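Local coordinates for protein glutathione s-transferase III (Zea mays, PDB 1AW9) that probably conjugates reduced glutathione to hydrophobic electrophiles, herbicides among them, as a phi-class glutathione transferase of maize, at residues A148-A151 and Y155-G158; A93-W98 and E160-D165; Q116-P121 and L172-K177; K134-L139 and T178-L183. All coordinates share one frame; numbering follows the deposited sequence.

Contact 1: residues A148-A151 and Y155-G158. With CD (cadmium ion), chain B.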
loop_
_atom_site.group_PDB
_atom_site.type_symbol
_atom_site.label_atom_id
_atom_site.label_comp_id
_atom_site.label_asym_id
_atom_site.label_seq_id
_atom_site.Cartn_x
_atom_site.Cartn_y
_atom_site.Cartn_z
ATOM N N ALA A 148 -25.937 -18.620 -2.225
ATOM C CA ALA A 148 -26.938 -19.069 -1.283
ATOM C C ALA A 148 -28.258 -18.317 -1.513
ATOM O O ALA A 148 -29.341 -18.893 -1.437
ATOM C CB ALA A 148 -26.452 -18.851 0.098
ATOM N N HIS A 149 -28.168 -17.035 -1.840
ATOM C CA HIS A 149 -29.364 -16.245 -2.089
ATOM C C HIS A 149 -30.081 -16.676 -3.361
ATOM O O HIS A 149 -31.304 -16.710 -3.419
ATOM C CB HIS A 149 -28.982 -14.773 -2.213
ATOM C CG HIS A 149 -30.119 -13.866 -2.586
ATOM N ND1 HIS A 149 -31.107 -13.494 -1.697
ATOM C CD2 HIS A 149 -30.394 -13.217 -3.744
ATOM C CE1 HIS A 149 -31.939 -12.654 -2.290
ATOM N NE2 HIS A 149 -31.526 -12.472 -3.530
ATOM N N LEU A 150 -29.312 -16.873 -4.418
ATOM C CA LEU A 150 -29.847 -17.253 -5.707
ATOM C C LEU A 150 -30.344 -18.701 -5.747
ATOM O O LEU A 150 -31.043 -19.104 -6.685
ATOM C CB LEU A 150 -28.836 -16.937 -6.831
ATOM C CG LEU A 150 -28.664 -15.430 -7.123
ATOM C CD1 LEU A 150 -27.438 -15.180 -7.946
ATOM C CD2 LEU A 150 -29.916 -14.839 -7.834
ATOM N N ALA A 151 -29.967 -19.494 -4.753
ATOM C CA ALA A 151 -30.455 -20.860 -4.678
ATOM C C ALA A 151 -31.906 -20.723 -4.195
ATOM O O ALA A 151 -32.736 -21.554 -4.486
ATOM C CB ALA A 151 -29.629 -21.674 -3.688
ATOM N N TYR A 155 -34.112 -14.354 -9.219
ATOM C CA TYR A 155 -33.292 -13.181 -9.450
ATOM C C TYR A 155 -33.058 -12.574 -8.101
ATOM O O TYR A 155 -33.657 -13.002 -7.115
ATOM C CB TYR A 155 -33.989 -12.189 -10.362
ATOM C CG TYR A 155 -34.078 -12.683 -11.774
ATOM C CD1 TYR A 155 -33.044 -12.467 -12.683
ATOM C CD2 TYR A 155 -35.187 -13.394 -12.192
ATOM C CE1 TYR A 155 -33.115 -12.957 -13.982
ATOM C CE2 TYR A 155 -35.274 -13.892 -13.474
ATOM C CZ TYR A 155 -34.247 -13.676 -14.365
ATOM O OH TYR A 155 -34.377 -14.205 -15.631
ATOM N N LEU A 156 -32.195 -11.560 -8.058
ATOM C CA LEU A 156 -31.830 -10.870 -6.809
ATOM C C LEU A 156 -33.016 -10.439 -5.955
ATOM O O LEU A 156 -33.074 -10.781 -4.775
ATOM C CB LEU A 156 -30.849 -9.676 -7.065
ATOM C CG LEU A 156 -29.469 -10.098 -7.615
ATOM C CD1 LEU A 156 -28.549 -8.938 -7.755
ATOM C CD2 LEU A 156 -28.833 -11.201 -6.746
ATOM N N ALA A 157 -33.966 -9.723 -6.549
ATOM C CA ALA A 157 -35.126 -9.229 -5.810
ATOM C C ALA A 157 -36.343 -10.175 -5.768
ATOM O O ALA A 157 -37.374 -9.834 -5.176
ATOM C CB ALA A 157 -35.523 -7.867 -6.360
ATOM N N GLY A 158 -36.236 -11.329 -6.424
ATOM C CA GLY A 158 -37.344 -12.258 -6.439
ATOM C C GLY A 158 -37.510 -13.017 -7.738
ATOM O O GLY A 158 -36.539 -13.410 -8.368
HETATM CD CD CD B . -31.425 -13.545 0.641
HETATM O O HOH W 1 -30.684 -15.051 1.340
#

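Contact 2: residues A93-W98 and E160-D165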
loop_
_atom_site.group_PDB
_atom_site.type_symbol
_atom_site.label_atom_id
_atom_site.label_comp_id
_atom_site.label_asym_id
_atom_site.label_seq_id
_atom_site.Cartn_x
_atom_site.Cartn_y
_atom_site.Cartn_z
ATOM N N ALA A 93 -37.873 -4.638 -0.191
ATOM C CA ALA A 93 -36.800 -4.801 0.774
ATOM C C ALA A 93 -35.617 -5.452 0.081
ATOM O O ALA A 93 -34.490 -5.019 0.275
ATOM C CB ALA A 93 -37.259 -5.652 1.941
ATOM N N LYS A 94 -35.865 -6.486 -0.725
ATOM C CA LYS A 94 -34.793 -7.160 -1.443
ATOM C C LYS A 94 -34.229 -6.295 -2.556
ATOM O O LYS A 94 -33.013 -6.266 -2.797
ATOM C CB LYS A 94 -35.278 -8.465 -2.048
ATOM C CG LYS A 94 -35.518 -9.555 -1.048
ATOM C CD LYS A 94 -35.903 -10.861 -1.741
ATOM C CE LYS A 94 -36.104 -11.970 -0.739
ATOM N NZ LYS A 94 -36.688 -13.138 -1.446
ATOM N N LEU A 95 -35.107 -5.610 -3.271
ATOM C CA LEU A 95 -34.637 -4.780 -4.347
ATOM C C LEU A 95 -33.646 -3.691 -3.872
ATOM O O LEU A 95 -32.620 -3.489 -4.509
ATOM C CB LEU A 95 -35.797 -4.148 -5.073
ATOM C CG LEU A 95 -35.306 -3.321 -6.263
ATOM C CD1 LEU A 95 -34.600 -4.195 -7.299
ATOM C CD2 LEU A 95 -36.472 -2.618 -6.875
ATOM N N GLU A 96 -33.950 -3.002 -2.769
ATOM C CA GLU A 96 -33.083 -1.942 -2.249
ATOM C C GLU A 96 -31.771 -2.507 -1.662
ATOM O O GLU A 96 -30.695 -1.923 -1.844
ATOM C CB GLU A 96 -33.813 -1.098 -1.203
ATOM C CG GLU A 96 -35.096 -0.443 -1.685
ATOM C CD GLU A 96 -34.901 0.628 -2.741
ATOM O OE1 GLU A 96 -33.752 0.992 -3.086
ATOM O OE2 GLU A 96 -35.935 1.103 -3.236
ATOM N N VAL A 97 -31.868 -3.642 -0.967
ATOM C CA VAL A 97 -30.711 -4.288 -0.390
ATOM C C VAL A 97 -29.731 -4.744 -1.469
ATOM O O VAL A 97 -28.574 -4.402 -1.399
ATOM C CB VAL A 97 -31.140 -5.451 0.493
ATOM C CG1 VAL A 97 -29.953 -6.267 0.888
ATOM C CG2 VAL A 97 -31.817 -4.906 1.749
ATOM N N TRP A 98 -30.197 -5.416 -2.519
ATOM C CA TRP A 98 -29.299 -5.890 -3.562
ATOM C C TRP A 98 -28.730 -4.844 -4.494
ATOM O O TRP A 98 -27.768 -5.142 -5.227
ATOM C CB TRP A 98 -29.895 -7.066 -4.352
ATOM C CG TRP A 98 -29.942 -8.243 -3.480
ATOM C CD1 TRP A 98 -30.942 -8.555 -2.606
ATOM C CD2 TRP A 98 -28.862 -9.122 -3.179
ATOM N NE1 TRP A 98 -30.534 -9.533 -1.749
ATOM C CE2 TRP A 98 -29.260 -9.914 -2.083
ATOM C CE3 TRP A 98 -27.584 -9.305 -3.714
ATOM C CZ2 TRP A 98 -28.425 -10.891 -1.502
ATOM C CZ3 TRP A 98 -26.748 -10.275 -3.134
ATOM C CH2 TRP A 98 -27.178 -11.053 -2.041
ATOM N N GLU A 160 -38.720 -11.943 -10.598
ATOM C CA GLU A 160 -38.464 -11.192 -11.816
ATOM C C GLU A 160 -37.163 -10.442 -11.865
ATOM O O GLU A 160 -36.590 -10.100 -10.833
ATOM C CB GLU A 160 -39.609 -10.217 -12.081
ATOM C CG GLU A 160 -40.131 -9.513 -10.833
ATOM C CD GLU A 160 -41.492 -10.036 -10.396
ATOM O OE1 GLU A 160 -42.248 -10.534 -11.275
ATOM O OE2 GLU A 160 -41.800 -9.952 -9.177
ATOM N N PHE A 161 -36.722 -10.199 -13.091
ATOM C CA PHE A 161 -35.506 -9.479 -13.392
ATOM C C PHE A 161 -35.794 -7.996 -13.110
ATOM O O PHE A 161 -36.806 -7.448 -13.565
ATOM C CB PHE A 161 -35.151 -9.733 -14.856
ATOM C CG PHE A 161 -34.022 -8.907 -15.370
ATOM C CD1 PHE A 161 -34.259 -7.645 -15.919
ATOM C CD2 PHE A 161 -32.732 -9.423 -15.401
ATOM C CE1 PHE A 161 -33.242 -6.922 -16.498
ATOM C CE2 PHE A 161 -31.682 -8.696 -15.990
ATOM C CZ PHE A 161 -31.936 -7.453 -16.538
ATOM N N THR A 162 -34.959 -7.389 -12.269
ATOM C CA THR A 162 -35.141 -6.000 -11.921
ATOM C C THR A 162 -33.851 -5.235 -12.168
ATOM O O THR A 162 -32.892 -5.769 -12.742
ATOM C CB THR A 162 -35.576 -5.816 -10.428
ATOM O OG1 THR A 162 -34.549 -6.311 -9.559
ATOM C CG2 THR A 162 -36.885 -6.556 -10.136
ATOM N N LEU A 163 -33.857 -3.963 -11.758
ATOM C CA LEU A 163 -32.719 -3.071 -11.885
ATOM C C LEU A 163 -31.514 -3.688 -11.151
ATOM O O LEU A 163 -30.377 -3.621 -11.633
ATOM C CB LEU A 163 -33.083 -1.717 -11.281
ATOM C CG LEU A 163 -32.068 -0.572 -11.413
ATOM C CD1 LEU A 163 -31.837 -0.224 -12.892
ATOM C CD2 LEU A 163 -32.570 0.633 -10.630
ATOM N N ALA A 164 -31.773 -4.300 -10.002
ATOM C CA ALA A 164 -30.720 -4.934 -9.218
ATOM C C ALA A 164 -29.875 -5.885 -10.069
ATOM O O ALA A 164 -28.643 -5.829 -9.998
ATOM C CB ALA A 164 -31.306 -5.666 -8.004
ATOM N N ASP A 165 -30.506 -6.690 -10.931
ATOM C CA ASP A 165 -29.743 -7.641 -11.769
ATOM C C ASP A 165 -29.033 -6.962 -12.928
ATOM O O ASP A 165 -27.889 -7.300 -13.240
ATOM C CB ASP A 165 -30.635 -8.772 -12.328
ATOM C CG ASP A 165 -31.559 -9.364 -11.278
ATOM O OD1 ASP A 165 -32.638 -8.807 -11.102
ATOM O OD2 ASP A 165 -31.224 -10.341 -10.583
#

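Contact 3: residues Q116-P121 and L172-K177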
loop_
_atom_site.group_PDB
_atom_site.type_symbol
_atom_site.label_atom_id
_atom_site.label_comp_id
_atom_site.label_asym_id
_atom_site.label_seq_id
_atom_site.Cartn_x
_atom_site.Cartn_y
_atom_site.Cartn_z
ATOM N N GLN A 116 -6.962 -4.781 -13.674
ATOM C CA GLN A 116 -5.654 -5.414 -13.696
ATOM C C GLN A 116 -5.494 -6.481 -14.794
ATOM O O GLN A 116 -4.429 -6.607 -15.396
ATOM C CB GLN A 116 -5.373 -6.067 -12.343
ATOM C CG GLN A 116 -5.262 -5.130 -11.204
ATOM C CD GLN A 116 -4.037 -4.306 -11.296
ATOM O OE1 GLN A 116 -3.031 -4.736 -11.854
ATOM N NE2 GLN A 116 -4.091 -3.111 -10.766
ATOM N N LEU A 117 -6.541 -7.263 -15.034
ATOM C CA LEU A 117 -6.454 -8.359 -15.987
ATOM C C LEU A 117 -6.796 -8.035 -17.437
ATOM O O LEU A 117 -6.390 -8.777 -18.327
ATOM C CB LEU A 117 -7.310 -9.550 -15.499
ATOM C CG LEU A 117 -7.031 -10.094 -14.096
ATOM C CD1 LEU A 117 -8.165 -10.994 -13.613
ATOM C CD2 LEU A 117 -5.719 -10.838 -14.113
ATOM N N LEU A 118 -7.539 -6.948 -17.674
ATOM C CA LEU A 118 -7.932 -6.545 -19.032
ATOM C C LEU A 118 -7.351 -5.239 -19.537
ATOM O O LEU A 118 -6.818 -5.190 -20.643
ATOM C CB LEU A 118 -9.437 -6.445 -19.147
ATOM C CG LEU A 118 -10.164 -7.767 -19.266
ATOM C CD1 LEU A 118 -11.642 -7.484 -19.382
ATOM C CD2 LEU A 118 -9.667 -8.511 -20.487
ATOM N N VAL A 119 -7.488 -4.183 -18.736
ATOM C CA VAL A 119 -7.013 -2.848 -19.093
ATOM C C VAL A 119 -5.489 -2.673 -19.103
ATOM O O VAL A 119 -4.913 -2.235 -20.100
ATOM C CB VAL A 119 -7.622 -1.810 -18.143
ATOM C CG1 VAL A 119 -7.167 -0.375 -18.522
ATOM C CG2 VAL A 119 -9.159 -1.951 -18.133
ATOM N N ARG A 120 -4.840 -2.988 -17.985
ATOM C CA ARG A 120 -3.397 -2.852 -17.874
ATOM C C ARG A 120 -2.589 -3.516 -18.956
ATOM O O ARG A 120 -1.655 -2.920 -19.458
ATOM C CB ARG A 120 -2.895 -3.300 -16.508
ATOM C CG ARG A 120 -3.357 -2.374 -15.440
ATOM C CD ARG A 120 -2.554 -2.533 -14.210
ATOM N NE ARG A 120 -1.182 -2.125 -14.450
ATOM C CZ ARG A 120 -0.159 -2.494 -13.687
ATOM N NH1 ARG A 120 -0.361 -3.279 -12.624
ATOM N NH2 ARG A 120 1.073 -2.099 -14.002
ATOM N N PRO A 121 -2.871 -4.791 -19.260
ATOM C CA PRO A 121 -2.094 -5.435 -20.309
ATOM C C PRO A 121 -2.318 -4.694 -21.638
ATOM O O PRO A 121 -1.402 -4.571 -22.427
ATOM C CB PRO A 121 -2.673 -6.849 -20.330
ATOM C CG PRO A 121 -3.140 -7.047 -18.945
ATOM C CD PRO A 121 -3.804 -5.752 -18.645
ATOM N N LEU A 172 -20.239 -8.519 -15.045
ATOM C CA LEU A 172 -20.229 -9.977 -15.132
ATOM C C LEU A 172 -19.659 -10.337 -16.513
ATOM O O LEU A 172 -18.858 -11.270 -16.665
ATOM C CB LEU A 172 -21.641 -10.548 -14.976
ATOM C CG LEU A 172 -22.193 -10.721 -13.560
ATOM C CD1 LEU A 172 -23.591 -11.229 -13.699
ATOM C CD2 LEU A 172 -21.366 -11.688 -12.714
ATOM N N LEU A 173 -20.068 -9.563 -17.514
ATOM C CA LEU A 173 -19.613 -9.729 -18.893
ATOM C C LEU A 173 -18.092 -9.618 -18.961
ATOM O O LEU A 173 -17.417 -10.515 -19.449
ATOM C CB LEU A 173 -20.285 -8.673 -19.791
ATOM C CG LEU A 173 -20.123 -8.756 -21.305
ATOM C CD1 LEU A 173 -18.804 -8.158 -21.751
ATOM C CD2 LEU A 173 -20.242 -10.204 -21.774
ATOM N N TYR A 174 -17.539 -8.528 -18.454
ATOM C CA TYR A 174 -16.086 -8.352 -18.486
ATOM C C TYR A 174 -15.342 -9.392 -17.653
ATOM O O TYR A 174 -14.310 -9.888 -18.086
ATOM C CB TYR A 174 -15.707 -6.928 -18.083
ATOM C CG TYR A 174 -15.941 -5.941 -19.199
ATOM C CD1 TYR A 174 -17.230 -5.638 -19.624
ATOM C CD2 TYR A 174 -14.873 -5.330 -19.857
ATOM C CE1 TYR A 174 -17.457 -4.746 -20.682
ATOM C CE2 TYR A 174 -15.088 -4.436 -20.909
ATOM C CZ TYR A 174 -16.381 -4.144 -21.316
ATOM O OH TYR A 174 -16.610 -3.219 -22.310
ATOM N N LEU A 175 -15.871 -9.726 -16.474
ATOM C CA LEU A 175 -15.271 -10.741 -15.612
ATOM C C LEU A 175 -15.136 -12.054 -16.392
ATOM O O LEU A 175 -14.134 -12.761 -16.239
ATOM C CB LEU A 175 -16.169 -11.023 -14.422
ATOM C CG LEU A 175 -15.741 -10.728 -12.988
ATOM C CD1 LEU A 175 -16.524 -11.692 -12.103
ATOM C CD2 LEU A 175 -14.259 -10.978 -12.784
ATOM N N SER A 176 -16.150 -12.388 -17.206
ATOM C CA SER A 176 -16.131 -13.623 -17.990
ATOM C C SER A 176 -15.000 -13.705 -19.012
ATOM O O SER A 176 -14.616 -14.795 -19.407
ATOM C CB SER A 176 -17.470 -13.884 -18.668
ATOM O OG SER A 176 -17.688 -12.972 -19.719
ATOM N N LYS A 177 -14.437 -12.567 -19.396
ATOM C CA LYS A 177 -13.322 -12.533 -20.338
ATOM C C LYS A 177 -11.966 -12.565 -19.648
ATOM O O LYS A 177 -10.937 -12.423 -20.297
ATOM C CB LYS A 177 -13.420 -11.303 -21.213
ATOM C CG LYS A 177 -14.643 -11.417 -22.009
ATOM C CD LYS A 177 -14.920 -10.236 -22.852
ATOM C CE LYS A 177 -16.151 -10.557 -23.696
ATOM N NZ LYS A 177 -16.146 -12.000 -24.163
#

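Contact 4: residues K134-L139 and T178-L183. With CD (cadmium ion), chain D.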
loop_
_atom_site.group_PDB
_atom_site.type_symbol
_atom_site.label_atom_id
_atom_site.label_comp_id
_atom_site.label_asym_id
_atom_site.label_seq_id
_atom_site.Cartn_x
_atom_site.Cartn_y
_atom_site.Cartn_z
ATOM N N LYS A 134 -6.144 -10.172 -3.617
ATOM C CA LYS A 134 -7.027 -9.573 -2.635
ATOM C C LYS A 134 -8.489 -9.540 -3.144
ATOM O O LYS A 134 -9.418 -9.988 -2.464
ATOM C CB LYS A 134 -6.565 -8.160 -2.280
ATOM C CG LYS A 134 -7.578 -7.416 -1.442
ATOM C CD LYS A 134 -7.088 -6.028 -1.111
ATOM C CE LYS A 134 -8.155 -5.237 -0.337
ATOM N NZ LYS A 134 -7.683 -3.908 0.234
ATOM N N HIS A 135 -8.691 -8.996 -4.335
ATOM C CA HIS A 135 -10.033 -8.904 -4.860
ATOM C C HIS A 135 -10.700 -10.150 -5.349
ATOM O O HIS A 135 -11.889 -10.241 -5.216
ATOM C CB HIS A 135 -10.093 -7.840 -5.880
ATOM C CG HIS A 135 -9.897 -6.524 -5.269
ATOM N ND1 HIS A 135 -10.845 -5.964 -4.438
ATOM C CD2 HIS A 135 -8.841 -5.685 -5.272
ATOM C CE1 HIS A 135 -10.383 -4.829 -3.957
ATOM N NE2 HIS A 135 -9.169 -4.634 -4.448
ATOM N N ALA A 136 -9.950 -11.118 -5.872
ATOM C CA ALA A 136 -10.546 -12.356 -6.309
ATOM C C ALA A 136 -11.117 -13.066 -5.084
ATOM O O ALA A 136 -12.175 -13.677 -5.127
ATOM C CB ALA A 136 -9.491 -13.241 -6.947
ATOM N N GLU A 137 -10.381 -13.021 -3.989
ATOM C CA GLU A 137 -10.817 -13.669 -2.780
ATOM C C GLU A 137 -12.005 -12.983 -2.140
ATOM O O GLU A 137 -12.924 -13.648 -1.646
ATOM C CB GLU A 137 -9.694 -13.693 -1.810
ATOM C CG GLU A 137 -10.097 -14.428 -0.619
ATOM C CD GLU A 137 -9.066 -14.384 0.421
ATOM O OE1 GLU A 137 -7.902 -14.019 0.110
ATOM O OE2 GLU A 137 -9.430 -14.716 1.571
ATOM N N GLN A 138 -11.971 -11.652 -2.115
ATOM C CA GLN A 138 -13.071 -10.877 -1.571
ATOM C C GLN A 138 -14.337 -11.078 -2.413
ATOM O O GLN A 138 -15.420 -11.229 -1.865
ATOM C CB GLN A 138 -12.674 -9.397 -1.466
ATOM C CG GLN A 138 -11.710 -9.166 -0.317
ATOM C CD GLN A 138 -11.260 -7.735 -0.141
ATOM O OE1 GLN A 138 -11.616 -6.838 -0.900
ATOM N NE2 GLN A 138 -10.496 -7.512 0.896
ATOM N N LEU A 139 -14.193 -11.094 -3.740
ATOM C CA LEU A 139 -15.322 -11.311 -4.659
ATOM C C LEU A 139 -15.812 -12.724 -4.457
ATOM O O LEU A 139 -17.007 -12.929 -4.423
ATOM C CB LEU A 139 -14.921 -11.112 -6.125
ATOM C CG LEU A 139 -16.079 -11.057 -7.145
ATOM C CD1 LEU A 139 -17.161 -10.012 -6.744
ATOM C CD2 LEU A 139 -15.558 -10.795 -8.524
ATOM N N THR A 178 -11.960 -12.751 -18.332
ATOM C CA THR A 178 -10.696 -12.799 -17.607
ATOM C C THR A 178 -10.458 -14.204 -17.110
ATOM O O THR A 178 -11.359 -15.060 -17.104
ATOM C CB THR A 178 -10.688 -11.914 -16.295
ATOM O OG1 THR A 178 -11.509 -12.516 -15.294
ATOM C CG2 THR A 178 -11.181 -10.540 -16.544
ATOM N N PRO A 179 -9.247 -14.441 -16.617
ATOM C CA PRO A 179 -8.873 -15.741 -16.069
ATOM C C PRO A 179 -9.645 -15.964 -14.766
ATOM O O PRO A 179 -9.452 -16.977 -14.120
ATOM C CB PRO A 179 -7.393 -15.565 -15.748
ATOM C CG PRO A 179 -6.929 -14.556 -16.770
ATOM C CD PRO A 179 -8.070 -13.584 -16.846
ATOM N N LYS A 180 -10.407 -14.980 -14.298
ATOM C CA LYS A 180 -11.146 -15.167 -13.076
ATOM C C LYS A 180 -12.583 -15.427 -13.377
ATOM O O LYS A 180 -13.424 -15.339 -12.495
ATOM C CB LYS A 180 -11.024 -13.969 -12.153
ATOM C CG LYS A 180 -9.652 -13.761 -11.595
ATOM C CD LYS A 180 -9.191 -14.973 -10.816
ATOM C CE LYS A 180 -7.769 -14.830 -10.351
ATOM N NZ LYS A 180 -7.328 -15.962 -9.465
ATOM N N ALA A 181 -12.899 -15.755 -14.617
ATOM C CA ALA A 181 -14.282 -16.047 -14.964
ATOM C C ALA A 181 -14.773 -17.213 -14.091
ATOM O O ALA A 181 -15.956 -17.300 -13.784
ATOM C CB ALA A 181 -14.389 -16.390 -16.441
ATOM N N GLY A 182 -13.864 -18.077 -13.642
ATOM C CA GLY A 182 -14.257 -19.189 -12.799
ATOM C C GLY A 182 -15.007 -18.859 -11.513
ATOM O O GLY A 182 -15.742 -19.695 -10.997
ATOM N N LEU A 183 -14.845 -17.654 -10.982
ATOM C CA LEU A 183 -15.527 -17.268 -9.750
ATOM C C LEU A 183 -17.033 -17.390 -9.951
ATOM O O LEU A 183 -17.774 -17.764 -9.043
ATOM C CB LEU A 183 -15.131 -15.834 -9.353
ATOM C CG LEU A 183 -13.657 -15.666 -8.940
ATOM C CD1 LEU A 183 -13.266 -14.207 -8.922
ATOM C CD2 LEU A 183 -13.402 -16.318 -7.595
HETATM CD CD CD D . -7.149 -15.114 2.433
HETATM O O HOH W 2 -7.999 -13.981 3.665
#

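Contact 1: residues A148-A151 and Y155-G158
His149 and Leu150, on the last turns of helix 129-152, face the type I beta turn Tyr155 to Gly158 that follows the helix, and the backbones come nearest at Leu150 and Tyr155, with CA atoms 6.5 Å apart. One polar bond joins the two segments. His149 NE2 donates to Leu156 O at 2.6 Å, with an N-H...O angle of 156°. The carbonyl oxygen lies in the plane of the imidazole ring, at its edge. The donor in turn lies in the carbonyl plane, on a lone pair of the oxygen. With CG anti to the backbone N (chi1 175°), the ring extends to the turn and presents NE2 to it. Leu156 closes the contact on the apolar side. Its CD2 touches His149 CD2 at 3.9 Å, the two side chains crossing at about a right angle. The same methyl meets Leu150 CD2, also at 3.9 Å. Leu150 CD2 sits equally close to the carbonyl carbon of Tyr155. Gly158 N to Tyr155 O closes the turn, and Tyr155 N donates back to Gly158 O. Nearby, the rings of His149 and Trp98 are stacked, and Trp193 of helix 188-199 packs on both leucines. The other ring nitrogen, His149 ND1, binds a cadmium ion at 2.4 Å. NE2 donates, consistent with a proton there and a lone pair on ND1 for the metal. The bound cation would probably polarise the ring and strengthen the NE2 bond to the turn.

Contact 2: residues A93-W98 and E160-D165
A methyl group of Leu95 presses on a hydroxyl: Leu95 CD1 lies only 3.1 Å from Thr162 OG1, tight for a carbon and an oxygen. Leu95 reaches across from helix 92-122 with CG anti to the backbone N (chi1 -177°). The same CD1 also rests on Ala164 CB at 3.7 Å, so one methyl touches both residues. Ala164 CB has a second neighbour in Trp98 CB, at 4.2 Å. The indole itself leads away from this contact, towards Tyr146. Between the segments the contact is methyl packing, partly on a hydroxyl, with no polar bond. Thr162 is the N-cap of helix 163-166 and forms a capping box with Asp165. Thr162 N donates almost straight to Asp165 OD1 at 3.0 Å, with an N-H...O angle of 177°, reaching the oxygen on its anti side. The return bond, Ala164 N to Thr162 OG1, is weak at 3.5 Å. Asp165 OD2 accepts from Leu156 N and from Trp193 NE1. The contact therefore seats the start of a capped helix against the long helix of the all-helical domain. Thr162 and Asp165 OD1 serve the cap, OD2 binds groups outside it, and Leu95, Trp98 and Ala164 supply the apolar surface.

Contact 3: residues Q116-P121 and L172-K177
Leu118 CD1 approaches the Tyr174 ring obliquely, neither over a face nor at an edge, and lies 3.9 Å from Tyr174 CD2; the side-chain axes cross at about a right angle. This is helix-to-helix packing in the helical domain of the glutathione transferase fold, between helix 92-122 and the end of helix 169-176. Leu118 is the residue of its segment that carries the contact. Its CG is anti to the carbonyl carbon (chi1 -77°), and both methyls reach the other segment. CD1 also lies 3.8 Å from Tyr174 O. CD2 approaches Lys177 O at 4.1 Å, where the chain has left the helix. The second flat group, the guanidinium of Arg120, turns away from the contact. Gln116 OE1 lies at its edge, near its plane, and accepts from Arg120 NH1 on a lone pair at 3.1 Å. OE1 takes a second bond from Asp128 N. The helix has a wider pi-type turn at 116-119. Tyr174 also packs beside Pro12, probably part of the glutathione site as in a close relative. Thr36 of the third subunit packs on Leu118. Tyr174 O, beside the Leu118 methyl, accepts from Lys177 N at 3.0 Å.

Contact 4: residues K134-L139 and T178-L183
Lys180 and Leu183 are the residues of 178-183 that reach Ala136 and Leu139 on helix 129-152. The segment starts at Thr178, whose OG1 accepts from Lys180 N at 2.9 Å, an ST turn. Leu175 O is also bonded to that hydroxyl. A type I beta turn runs from Thr178 through Pro179 to Ala181, closed by Ala181 N to Thr178 O. Lys180 comes next. With its chain bent at chi2 (-59°), Lys180 CE comes to lie 4.1 Å from Ala136 CB. The lysine thus touches the helix with its aliphatic part, alongside Leu117 and Val132. The turn links helices 169-176 and 182-185 within the all-helical C-terminal domain of the glutathione transferase fold. Ala181 packs on Lys41 of the third subunit. Helix 182-185 then brings in Leu183, which points toward helix 129-152. Leu183 CD2 lies 3.8 Å from Ala136 O. Leu183 CD1 meets Leu139 CD2 at 4.1 Å. On the helix, between Ala136 and Leu139, Glu137 points away from the turn. Its carboxylate grips a cadmium ion with both oxygens, OE1 at 2.7 Å and OE2 at 2.5 Å, and Asp133 of the fourth subunit binds the same metal.

Overall arrangement
Contacts 1 to 3 are buried, while contact 4 is only partly so. Contacts 2 and 3 share helix 92-122 but lie on opposite sides of the chain's centre, about 25 Å apart between centres. Contacts 1 and 4 share helix 129-152, with centres about 20 Å apart. Contacts 1 and 2 touch through the turn and the capping segment. Contacts 3 and 4 also touch, and both meet the third subunit. Only contact 1 has a hydrogen bond between its segments; the other three rest on methyl packing, partly against oxygen atoms. Both metal-binding contacts, 1 and 4, lie on helix 129-152, the second at a subunit boundary.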